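Local structure of putative sugar isomerase (Parabacteroides distasonis, 3LMZ) at residues D33-L36 with K37-R41; F52-P55 with L56-D60; I216-M219 with R220-Y224. The protein is a putative sugar isomerase whose substrate is not established, and probably acts on a sugar through a xylose isomerase-like TIM barrel. All blocks are in the same frame, centred on the assembly; numbering follows the deposited sequence. Where two conformers were deposited one is given.

Contact 1 (D33-L36 with K37-R41); sequences DTTL and KTLER
T38 folds its hydroxyl back onto the carbonyl of T34, one turn earlier in helix 32-41. This helix is one of the outer helices of the TIM barrel. T34 O takes two bonds from T38. T38 OG1 donates to T34 O at 2.7 Å. T38 N reaches T34 O at 3.0 Å, from the opposite face of the carbonyl plane. The torsion explains the reach: OG1 lies opposite the carbonyl carbon (chi1 -51°), on the side of its own N. A valine here would probably keep much of the bulk but leave T34 O with only the backbone donor of this residue.

The tight side of the helix is built by T35, L36 and L39. T35 and L39 run side by side, with T35 CG2 4.0 Å from L39 CD1. Both rest on L47 of strand 46-49. L39 CD1 also comes to 3.2 Å from T35 O. L36 turns to helix 60-72, where K69 and C70 cover it. T38 itself meets F240 and, across the dimer interface, L241 of the second subunit.

Two polar ends are held by partners beyond the helix. E40 bonds to H73 and K74, and R41 sends NH2 to D238 O of the second subunit. The solvent side belongs to K37, which is exposed and extended beyond CG. Its aliphatic part lies along the backbone of D33: K37 N donates to D33 O at 2.9 Å, and K37 CG passes that same D33 O at 3.4 Å.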
ATOM      1  N   ASP A  33      20.632   0.462  -8.244  0.50 15.20           N
ATOM      2  CA  ASP A  33      20.170   1.862  -8.133  0.50 17.69           C
ATOM      3  C   ASP A  33      18.650   1.922  -7.998  0.50 17.70           C
ATOM      4  O   ASP A  33      18.093   2.518  -7.062  0.50 15.38           O
ATOM      5  CB  ASP A  33      20.551   2.697  -9.359  0.50 19.27           C
ATOM      6  CG  ASP A  33      22.046   2.784  -9.589  0.50 27.47           C
ATOM      7  OD1 ASP A  33      22.809   2.885  -8.612  0.50 29.12           O
ATOM      8  OD2 ASP A  33      22.460   2.757 -10.774  0.50 42.51           O
ATOM      9  N   THR A  34      17.965   1.295  -8.945  1.00 15.24           N
ATOM     10  CA  THR A  34      16.494   1.283  -8.964  1.00 14.34           C
ATOM     11  C   THR A  34      15.962   0.646  -7.670  1.00 13.54           C
ATOM     12  O   THR A  34      15.005   1.145  -7.074  1.00 13.97           O
ATOM     13  CB  THR A  34      15.978   0.486 -10.184  1.00 14.27           C
ATOM     14  OG1 THR A  34      16.455   1.141 -11.360  1.00 20.66           O
ATOM     15  CG2 THR A  34      14.437   0.355 -10.200  1.00 18.69           C
ATOM     16  N   THR A  35      16.570  -0.469  -7.248  1.00 12.59           N
ATOM     17  CA  THR A  35      16.157  -1.162  -6.004  1.00 12.86           C
ATOM     18  C   THR A  35      16.271  -0.233  -4.802  1.00 13.50           C
ATOM     19  O   THR A  35      15.337  -0.075  -4.066  1.00 13.83           O
ATOM     20  CB  THR A  35      17.072  -2.399  -5.833  1.00 11.91           C
ATOM     21  OG1 THR A  35      16.879  -3.296  -6.933  1.00 12.83           O
ATOM     22  CG2 THR A  35      16.721  -3.095  -4.444  1.00 15.11           C
ATOM     23  N   LEU A  36      17.428   0.410  -4.622  1.00 13.75           N
ATOM     24  CA  LEU A  36      17.644   1.261  -3.443  1.00 11.96           C
ATOM     25  C   LEU A  36      16.723   2.495  -3.484  1.00 13.92           C
ATOM     26  O   LEU A  36      16.205   2.894  -2.456  1.00 15.05           O
ATOM     27  CB  LEU A  36      19.118   1.662  -3.329  1.00 12.26           C
ATOM     28  CG  LEU A  36      20.084   0.526  -3.027  1.00 13.01           C
ATOM     29  CD1 LEU A  36      21.528   1.071  -3.117  1.00 14.54           C
ATOM     30  CD2 LEU A  36      19.792  -0.121  -1.700  1.00 13.37           C
ATOM     31  N   LYS A  37      16.531   3.093  -4.633  1.00 13.16           N
ATOM     32  CA  LYS A  37      15.649   4.230  -4.747  1.00 14.90           C
ATOM     33  C   LYS A  37      14.199   3.849  -4.356  1.00 15.38           C
ATOM     34  O   LYS A  37      13.477   4.607  -3.679  1.00 15.16           O
ATOM     35  CB  LYS A  37      15.743   4.806  -6.160  1.00 17.15           C
ATOM     36  CG  LYS A  37      17.016   5.651  -6.290  1.00 23.44           C
ATOM     37  CD  LYS A  37      17.337   6.115  -7.735  1.00 26.88           C
ATOM     38  CE  LYS A  37      18.695   6.889  -7.793  1.00 35.68           C
ATOM     39  NZ  LYS A  37      19.157   7.042  -9.227  1.00 42.66           N
ATOM     40  N   THR A  38      13.770   2.647  -4.780  1.00 13.92           N
ATOM     41  CA  THR A  38      12.465   2.196  -4.450  1.00 12.98           C
ATOM     42  C   THR A  38      12.352   1.972  -2.962  1.00 12.72           C
ATOM     43  O   THR A  38      11.363   2.399  -2.341  1.00 12.94           O
ATOM     44  CB  THR A  38      12.081   0.944  -5.271  1.00 13.45           C
ATOM     45  OG1 THR A  38      12.304   1.194  -6.659  1.00 15.22           O
ATOM     46  CG2 THR A  38      10.680   0.485  -4.992  1.00 13.68           C
ATOM     47  N   LEU A  39      13.296   1.262  -2.338  1.00 12.19           N
ATOM     48  CA  LEU A  39      13.232   1.089  -0.876  1.00 13.05           C
ATOM     49  C   LEU A  39      13.185   2.441  -0.150  1.00 12.03           C
ATOM     50  O   LEU A  39      12.462   2.603   0.826  1.00 13.88           O
ATOM     51  CB  LEU A  39      14.432   0.261  -0.330  1.00 14.54           C
ATOM     52  CG  LEU A  39      14.279  -1.276  -0.345  1.00 16.08           C
ATOM     53  CD1 LEU A  39      14.039  -1.828  -1.715  1.00 17.29           C
ATOM     54  CD2 LEU A  39      15.528  -1.882   0.276  1.00 14.48           C
ATOM     55  N   GLU A  40      14.027   3.356  -0.569  1.00 12.30           N
ATOM     56  CA  GLU A  40      14.115   4.683   0.038  1.00 12.10           C
ATOM     57  C   GLU A  40      12.723   5.356   0.033  1.00 11.71           C
ATOM     58  O   GLU A  40      12.263   5.895   1.024  1.00 13.33           O
ATOM     59  CB  GLU A  40      15.146   5.561  -0.681  1.00 12.11           C
ATOM     60  CG  GLU A  40      15.434   6.884  -0.098  1.00 12.29           C
ATOM     61  CD  GLU A  40      16.610   7.536  -0.804  1.00 18.33           C
ATOM     62  OE1 GLU A  40      16.734   7.395  -2.036  1.00 26.86           O
ATOM     63  OE2 GLU A  40      17.409   8.244  -0.147  1.00 26.50           O
ATOM     64  N   ARG A  41      12.059   5.331  -1.125  1.00 11.91           N
ATOM     65  CA  ARG A  41      10.740   5.961  -1.292  1.00 11.95           C
ATOM     66  C   ARG A  41       9.671   5.232  -0.419  1.00 12.50           C
ATOM     67  O   ARG A  41       8.756   5.870   0.026  1.00 12.64           O
ATOM     68  CB  ARG A  41      10.312   5.973  -2.776  1.00 13.56           C
ATOM     69  CG  ARG A  41      11.081   6.920  -3.661  1.00 15.67           C
ATOM     70  CD  ARG A  41      10.427   6.997  -5.068  1.00 18.64           C
ATOM     71  NE  ARG A  41       9.135   7.683  -5.012  1.00 20.83           N
ATOM     72  CZ  ARG A  41       8.226   7.675  -5.986  1.00 29.97           C
ATOM     73  NH1 ARG A  41       8.478   7.037  -7.107  1.00 20.33           N
ATOM     74  NH2 ARG A  41       7.079   8.308  -5.863  1.00 27.83           N
TER

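Contact 2 (F52-P55 with L56-D60); sequences FHLP and LNSTD
P55 O is gripped twice by S58. The hydroxyl OG of S58 donates to P55 O at 2.7 Å, and S58 N donates to P55 O at 3.0 Å. The two approaches differ. OG sits only 18° from the carbonyl plane, while N stands well above it, 53° out. OG lies opposite its own carbonyl carbon (chi1 -62°), which turns it back across the turn to the proline. There it also meets the ring, with S58 OG 3.4 Å from P55 CD. L54 closes in on the same hydroxyl, with L54 CD1 3.5 Å from S58 OG.

The four residues P55 to S58 form a type I beta turn. It lies in the loop that leads from strand 46-49 to helix 60-72, a beta-to-alpha connection of the TIM barrel. T59 follows as the N-cap of that helix, and its side chain caps a backbone N in the first turn.

Earlier in the loop, H53 NE2 is bonded to F30 O. The backbone is tied to helix 88-101: L54 O accepts from Y97 OH, and S58 O from R100 NH2. Next to the turn, L54 packs on F66 and V101, and S58 touches I63.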
ATOM      1  N   PHE A  52      22.908 -10.886  -8.214  1.00 15.71           N
ATOM      2  CA  PHE A  52      22.688  -9.967  -9.353  1.00 15.14           C
ATOM      3  C   PHE A  52      22.844  -8.479  -9.033  1.00 14.50           C
ATOM      4  O   PHE A  52      22.914  -7.617  -9.935  1.00 16.27           O
ATOM      5  CB  PHE A  52      21.353 -10.299 -10.062  1.00 14.63           C
ATOM      6  CG  PHE A  52      20.172 -10.427  -9.146  1.00 15.75           C
ATOM      7  CD1 PHE A  52      19.576  -9.301  -8.616  1.00 15.42           C
ATOM      8  CD2 PHE A  52      19.540 -11.671  -8.955  1.00 14.21           C
ATOM      9  CE1 PHE A  52      18.477  -9.414  -7.813  1.00 15.55           C
ATOM     10  CE2 PHE A  52      18.457 -11.737  -8.157  1.00 16.04           C
ATOM     11  CZ  PHE A  52      17.910 -10.633  -7.613  1.00 17.44           C
ATOM     12  N   HIS A  53      22.901  -8.165  -7.748  1.00 14.41           N
ATOM     13  CA  HIS A  53      23.281  -6.850  -7.262  1.00 14.44           C
ATOM     14  C   HIS A  53      24.740  -6.757  -6.732  1.00 16.02           C
ATOM     15  O   HIS A  53      25.417  -5.727  -6.938  1.00 15.17           O
ATOM     16  CB  HIS A  53      22.297  -6.377  -6.197  1.00 12.94           C
ATOM     17  CG  HIS A  53      20.946  -6.096  -6.716  1.00 14.23           C
ATOM     18  ND1 HIS A  53      19.818  -6.213  -5.938  1.00 15.55           N
ATOM     19  CD2 HIS A  53      20.530  -5.732  -7.954  1.00 15.88           C
ATOM     20  CE1 HIS A  53      18.754  -5.890  -6.669  1.00 16.65           C
ATOM     21  NE2 HIS A  53      19.156  -5.600  -7.897  1.00 15.43           N
ATOM     22  N   LEU A  54      25.213  -7.821  -6.072  1.00 13.80           N
ATOM     23  CA  LEU A  54      26.576  -7.834  -5.560  1.00 13.92           C
ATOM     24  C   LEU A  54      27.151  -9.233  -5.817  1.00 15.64           C
ATOM     25  O   LEU A  54      27.010 -10.147  -4.973  1.00 13.69           O
ATOM     26  CB  LEU A  54      26.625  -7.505  -4.085  1.00 14.66           C
ATOM     27  CG  LEU A  54      28.019  -7.339  -3.456  1.00 14.59           C
ATOM     28  CD1 LEU A  54      28.761  -6.156  -4.087  1.00 14.29           C
ATOM     29  CD2 LEU A  54      27.937  -7.193  -1.926  1.00 13.86           C
ATOM     30  N   PRO A  55      27.785  -9.408  -6.965  1.00 13.46           N
ATOM     31  CA  PRO A  55      28.335 -10.728  -7.294  1.00 14.09           C
ATOM     32  C   PRO A  55      29.334 -11.233  -6.271  1.00 13.42           C
ATOM     33  O   PRO A  55      30.059 -10.428  -5.653  1.00 12.71           O
ATOM     34  CB  PRO A  55      28.981 -10.519  -8.650  1.00 15.75           C
ATOM     35  CG  PRO A  55      28.200  -9.370  -9.225  1.00 16.21           C
ATOM     36  CD  PRO A  55      27.942  -8.473  -8.081  1.00 15.27           C
ATOM     37  N   LEU A  56      29.406 -12.565  -6.154  1.00 14.11           N
ATOM     38  CA  LEU A  56      30.236 -13.196  -5.151  1.00 15.26           C
ATOM     39  C   LEU A  56      31.736 -12.873  -5.314  1.00 16.56           C
ATOM     40  O   LEU A  56      32.457 -12.869  -4.337  1.00 20.71           O
ATOM     41  CB  LEU A  56      29.982 -14.695  -5.071  1.00 16.68           C
ATOM     42  CG  LEU A  56      28.837 -15.097  -4.144  1.00 20.93           C
ATOM     43  CD1 LEU A  56      27.480 -14.581  -4.671  1.00 19.93           C
ATOM     44  CD2 LEU A  56      28.888 -16.640  -3.913  1.00 21.52           C
ATOM     45  N   ASN A  57      32.193 -12.570  -6.508  1.00 14.92           N
ATOM     46  CA  ASN A  57      33.597 -12.259  -6.699  1.00 18.34           C
ATOM     47  C   ASN A  57      33.863 -10.761  -6.735  1.00 16.13           C
ATOM     48  O   ASN A  57      34.895 -10.340  -7.230  1.00 16.01           O
ATOM     49  CB  ASN A  57      34.125 -12.992  -7.941  1.00 18.94           C
ATOM     50  CG  ASN A  57      34.206 -14.481  -7.696  1.00 26.51           C
ATOM     51  OD1 ASN A  57      34.791 -14.913  -6.703  1.00 33.06           O
ATOM     52  ND2 ASN A  57      33.552 -15.264  -8.546  1.00 42.80           N
ATOM     53  N   SER A  58      32.922  -9.953  -6.237  1.00 13.58           N
ATOM     54  CA  SER A  58      33.140  -8.525  -6.168  1.00 14.25           C
ATOM     55  C   SER A  58      34.415  -8.221  -5.390  1.00 14.15           C
ATOM     56  O   SER A  58      34.764  -8.951  -4.426  1.00 14.12           O
ATOM     57  CB  SER A  58      31.924  -7.782  -5.577  1.00 15.98           C
ATOM     58  OG  SER A  58      30.783  -7.940  -6.378  1.00 15.36           O
ATOM     59  N   THR A  59      35.139  -7.190  -5.806  1.00 12.61           N
ATOM     60  CA  THR A  59      36.354  -6.807  -5.113  1.00 13.60           C
ATOM     61  C   THR A  59      36.064  -6.127  -3.792  1.00 14.15           C
ATOM     62  O   THR A  59      34.926  -5.645  -3.541  1.00 13.71           O
ATOM     63  CB  THR A  59      37.220  -5.824  -5.985  1.00 12.07           C
ATOM     64  OG1 THR A  59      36.501  -4.587  -6.065  1.00 11.77           O
ATOM     65  CG2 THR A  59      37.521  -6.365  -7.371  1.00 13.48           C
ATOM     66  N   ASP A  60      37.092  -5.972  -2.981  1.00 13.49           N
ATOM     67  CA  ASP A  60      36.916  -5.253  -1.700  1.00 14.62           C
ATOM     68  C   ASP A  60      36.375  -3.846  -1.964  1.00 13.84           C
ATOM     69  O   ASP A  60      35.474  -3.357  -1.261  1.00 15.59           O
ATOM     70  CB  ASP A  60      38.198  -5.165  -0.897  1.00 15.48           C
ATOM     71  CG  ASP A  60      38.659  -6.485  -0.342  1.00 21.23           C
ATOM     72  OD1 ASP A  60      37.961  -7.483  -0.469  1.00 20.91           O
ATOM     73  OD2 ASP A  60      39.741  -6.490   0.272  1.00 24.95           O
TER

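Contact 3 (I216-M219 with R220-Y224); sequences IRMM and REVNY
M219 and Y224 lie side by side where helix 212-221 ends in a Schellman motif. Y224 N donates to M219 O at 2.9 Å and lies in the carbonyl plane. N223 N donates to R220 O. N223 takes positive phi (51°) to make the reversal, and the chain then leads into barrel strand 227-230.

The side chain of M219, a selenomethionine, can be followed outward. M219 CB lies 4.1 Å from Y224 CB. M219 CG passes 4.2 Å from Y224 CD2. M219 SE then comes to 3.7 Å from the same Y224 CD2 and makes a Met-aromatic contact. It approaches the ring obliquely, 64° off the normal. The last torsion bends the chain (chi3 -74°), and M219 CE ends 3.5 Å from I216 CD1. The side chain lies among F18 of a loop, L178 of helix 174-181 and M188 of strand 185-193. Y224 rests on V185 and M188, and its OH is bonded to M227 O.

I216 CG2 sits over one face of the R220 guanidinium, 3.4 Å above the plane and offset toward the rim. The group is also held from outside the helix: NE bonds to N16 OD1 and NH1 to T257 O, so R220 links the helix to the N-terminal segment at N16 and to the C-terminal residue T257. M218, also a selenomethionine, bends twice and packs against V175, L178 and K179 of helix 174-181. Its side chain and that of the exposed E221 cross obliquely. M218 SE meets the carboxylate carbon there, 3.5 Å from E221 CD.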
ATOM      1  N   ILE A 216       1.467 -11.338  12.681  1.00 14.95           N
ATOM      2  CA  ILE A 216       2.011 -10.250  13.496  1.00 13.13           C
ATOM      3  C   ILE A 216       1.862 -10.521  14.999  1.00 14.07           C
ATOM      4  O   ILE A 216       2.809 -10.354  15.766  1.00 16.94           O
ATOM      5  CB  ILE A 216       1.310  -8.956  13.141  1.00 16.20           C
ATOM      6  CG1 ILE A 216       1.798  -8.501  11.763  1.00 22.67           C
ATOM      7  CG2 ILE A 216       1.445  -7.890  14.259  1.00 16.74           C
ATOM      8  CD1 ILE A 216       3.094  -7.870  11.740  1.00 35.38           C
ATOM      9  N   ARG A 217       0.698 -11.018  15.423  1.00 14.53           N
ATOM     10  CA  ARG A 217       0.527 -11.349  16.812  1.00 14.02           C
ATOM     11  C   ARG A 217       1.480 -12.457  17.233  1.00 15.86           C
ATOM     12  O   ARG A 217       2.024 -12.435  18.341  1.00 15.39           O
ATOM     13  CB  ARG A 217      -0.921 -11.760  17.100  1.00 15.43           C
ATOM     14  CG  ARG A 217      -1.910 -10.640  17.094  1.00 16.55           C
ATOM     15  CD  ARG A 217      -3.310 -11.145  17.491  1.00 16.27           C
ATOM     16  NE  ARG A 217      -4.292 -10.265  16.884  1.00 35.81           N
ATOM     17  CZ  ARG A 217      -5.015 -10.555  15.800  1.00 32.75           C
ATOM     18  NH1 ARG A 217      -4.980 -11.765  15.214  1.00 30.51           N
ATOM     19  NH2 ARG A 217      -5.853  -9.639  15.350  1.00 41.45           N
HETATM   20  N   MSE A 218       1.681 -13.442  16.361  1.00 14.57           N
HETATM   21  CA  MSE A 218       2.556 -14.548  16.689  1.00 13.40           C
HETATM   22  C   MSE A 218       4.017 -14.137  16.785  1.00 13.64           C
HETATM   23  O   MSE A 218       4.791 -14.654  17.620  1.00 15.25           O
HETATM   24  CB  MSE A 218       2.393 -15.728  15.702  1.00 12.11           C
HETATM   25  CG  MSE A 218       3.155 -16.975  16.134  1.00 14.12           C
HETATM   26 SE   MSE A 218       2.732 -17.645  17.890  0.75 17.87          SE
HETATM   27  CE  MSE A 218       0.896 -18.186  17.578  1.00 19.59           C
HETATM   28  N   MSE A 219       4.415 -13.208  15.946  1.00 13.51           N
HETATM   29  CA  MSE A 219       5.800 -12.719  16.005  1.00 13.96           C
HETATM   30  C   MSE A 219       6.080 -12.005  17.311  1.00 15.16           C
HETATM   31  O   MSE A 219       7.175 -12.096  17.851  1.00 14.01           O
HETATM   32  CB  MSE A 219       6.179 -11.849  14.799  1.00 13.40           C
HETATM   33  CG  MSE A 219       6.241 -12.622  13.472  1.00 11.18           C
HETATM   34 SE   MSE A 219       6.900 -11.596  11.974  0.75 15.78          SE
HETATM   35  CE  MSE A 219       5.299 -10.532  11.751  1.00 17.27           C
ATOM     36  N   ARG A 220       5.066 -11.282  17.780  1.00 14.64           N
ATOM     37  CA  ARG A 220       5.153 -10.667  19.113  1.00 12.58           C
ATOM     38  C   ARG A 220       5.217 -11.759  20.190  1.00 16.54           C
ATOM     39  O   ARG A 220       6.039 -11.705  21.092  1.00 17.90           O
ATOM     40  CB  ARG A 220       3.973  -9.749  19.355  1.00 14.90           C
ATOM     41  CG  ARG A 220       3.943  -8.507  18.523  1.00 14.30           C
ATOM     42  CD  ARG A 220       2.629  -7.773  18.684  1.00 16.92           C
ATOM     43  NE  ARG A 220       2.504  -6.723  17.677  1.00 16.18           N
ATOM     44  CZ  ARG A 220       1.361  -6.143  17.391  1.00 17.15           C
ATOM     45  NH1 ARG A 220       0.273  -6.502  18.072  1.00 21.43           N
ATOM     46  NH2 ARG A 220       1.313  -5.195  16.444  1.00 16.81           N
ATOM     47  N   GLU A 221       4.375 -12.783  20.060  1.00 14.92           N
ATOM     48  CA  GLU A 221       4.290 -13.836  21.073  1.00 16.07           C
ATOM     49  C   GLU A 221       5.610 -14.615  21.201  1.00 15.13           C
ATOM     50  O   GLU A 221       5.992 -14.964  22.356  1.00 17.82           O
ATOM     51  CB  GLU A 221       3.087 -14.753  20.787  1.00 20.25           C
ATOM     52  CG  GLU A 221       3.070 -16.032  21.581  1.00 18.04           C
ATOM     53  CD  GLU A 221       1.886 -16.942  21.241  1.00 19.57           C
ATOM     54  OE1 GLU A 221       0.814 -16.427  20.849  1.00 19.86           O
ATOM     55  OE2 GLU A 221       2.044 -18.187  21.376  1.00 24.51           O
ATOM     56  N   VAL A 222       6.286 -14.903  20.078  1.00 14.36           N
ATOM     57  CA  VAL A 222       7.550 -15.660  20.129  1.00 14.82           C
ATOM     58  C   VAL A 222       8.767 -14.758  20.113  1.00 17.29           C
ATOM     59  O   VAL A 222       9.901 -15.252  20.131  1.00 17.68           O
ATOM     60  CB  VAL A 222       7.658 -16.661  18.936  1.00 15.05           C
ATOM     61  CG1 VAL A 222       6.458 -17.644  18.914  1.00 15.85           C
ATOM     62  CG2 VAL A 222       7.811 -15.925  17.632  1.00 15.61           C
ATOM     63  N   ASN A 223       8.521 -13.450  20.115  1.00 15.40           N
ATOM     64  CA  ASN A 223       9.559 -12.426  20.037  1.00 15.77           C
ATOM     65  C   ASN A 223      10.532 -12.670  18.875  1.00 18.95           C
ATOM     66  O   ASN A 223      11.726 -12.741  19.063  1.00 17.09           O
ATOM     67  CB  ASN A 223      10.268 -12.281  21.379  1.00 15.52           C
ATOM     68  CG  ASN A 223      11.074 -11.003  21.489  1.00 19.85           C
ATOM     69  OD1 ASN A 223      10.623  -9.912  21.093  1.00 21.16           O
ATOM     70  ND2 ASN A 223      12.265 -11.131  22.034  1.00 23.95           N
ATOM     71  N   TYR A 224       9.987 -12.822  17.661  1.00 17.89           N
ATOM     72  CA  TYR A 224      10.773 -12.833  16.431  1.00 15.78           C
ATOM     73  C   TYR A 224      11.426 -11.471  16.131  1.00 16.26           C
ATOM     74  O   TYR A 224      10.745 -10.482  15.864  1.00 16.18           O
ATOM     75  CB  TYR A 224       9.931 -13.348  15.243  1.00 15.59           C
ATOM     76  CG  TYR A 224      10.705 -13.302  13.929  1.00 14.62           C
ATOM     77  CD1 TYR A 224      11.728 -14.211  13.680  1.00 14.82           C
ATOM     78  CD2 TYR A 224      10.381 -12.372  12.944  1.00 13.98           C
ATOM     79  CE1 TYR A 224      12.467 -14.167  12.508  1.00 13.97           C
ATOM     80  CE2 TYR A 224      11.096 -12.312  11.703  1.00 12.99           C
ATOM     81  CZ  TYR A 224      12.171 -13.243  11.514  1.00 12.28           C
ATOM     82  OH  TYR A 224      12.907 -13.266  10.315  1.00 13.84           O
TER

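How the contacts relate
The three contacts come in series along one chain and share one TIM barrel. Contact 1 lies on helix 32-41. Strand 46-49 follows, and contact 2 is the loop from that strand to helix 60-72. Their centres are about 19 Å apart, yet they touch: T35 OG1 packs on H53 CE1 at 3.2 Å, while its hydrogen bond goes to D31 O. Contact 3 closes helix 212-221, much later. Its centre is about 28 Å from that of contact 1 and about 35 Å from that of contact 2, across the chain's centre, and it touches neither. Contact 2 follows a barrel strand, whereas contact 3 leads into one. Contact 1 alone reaches the second subunit.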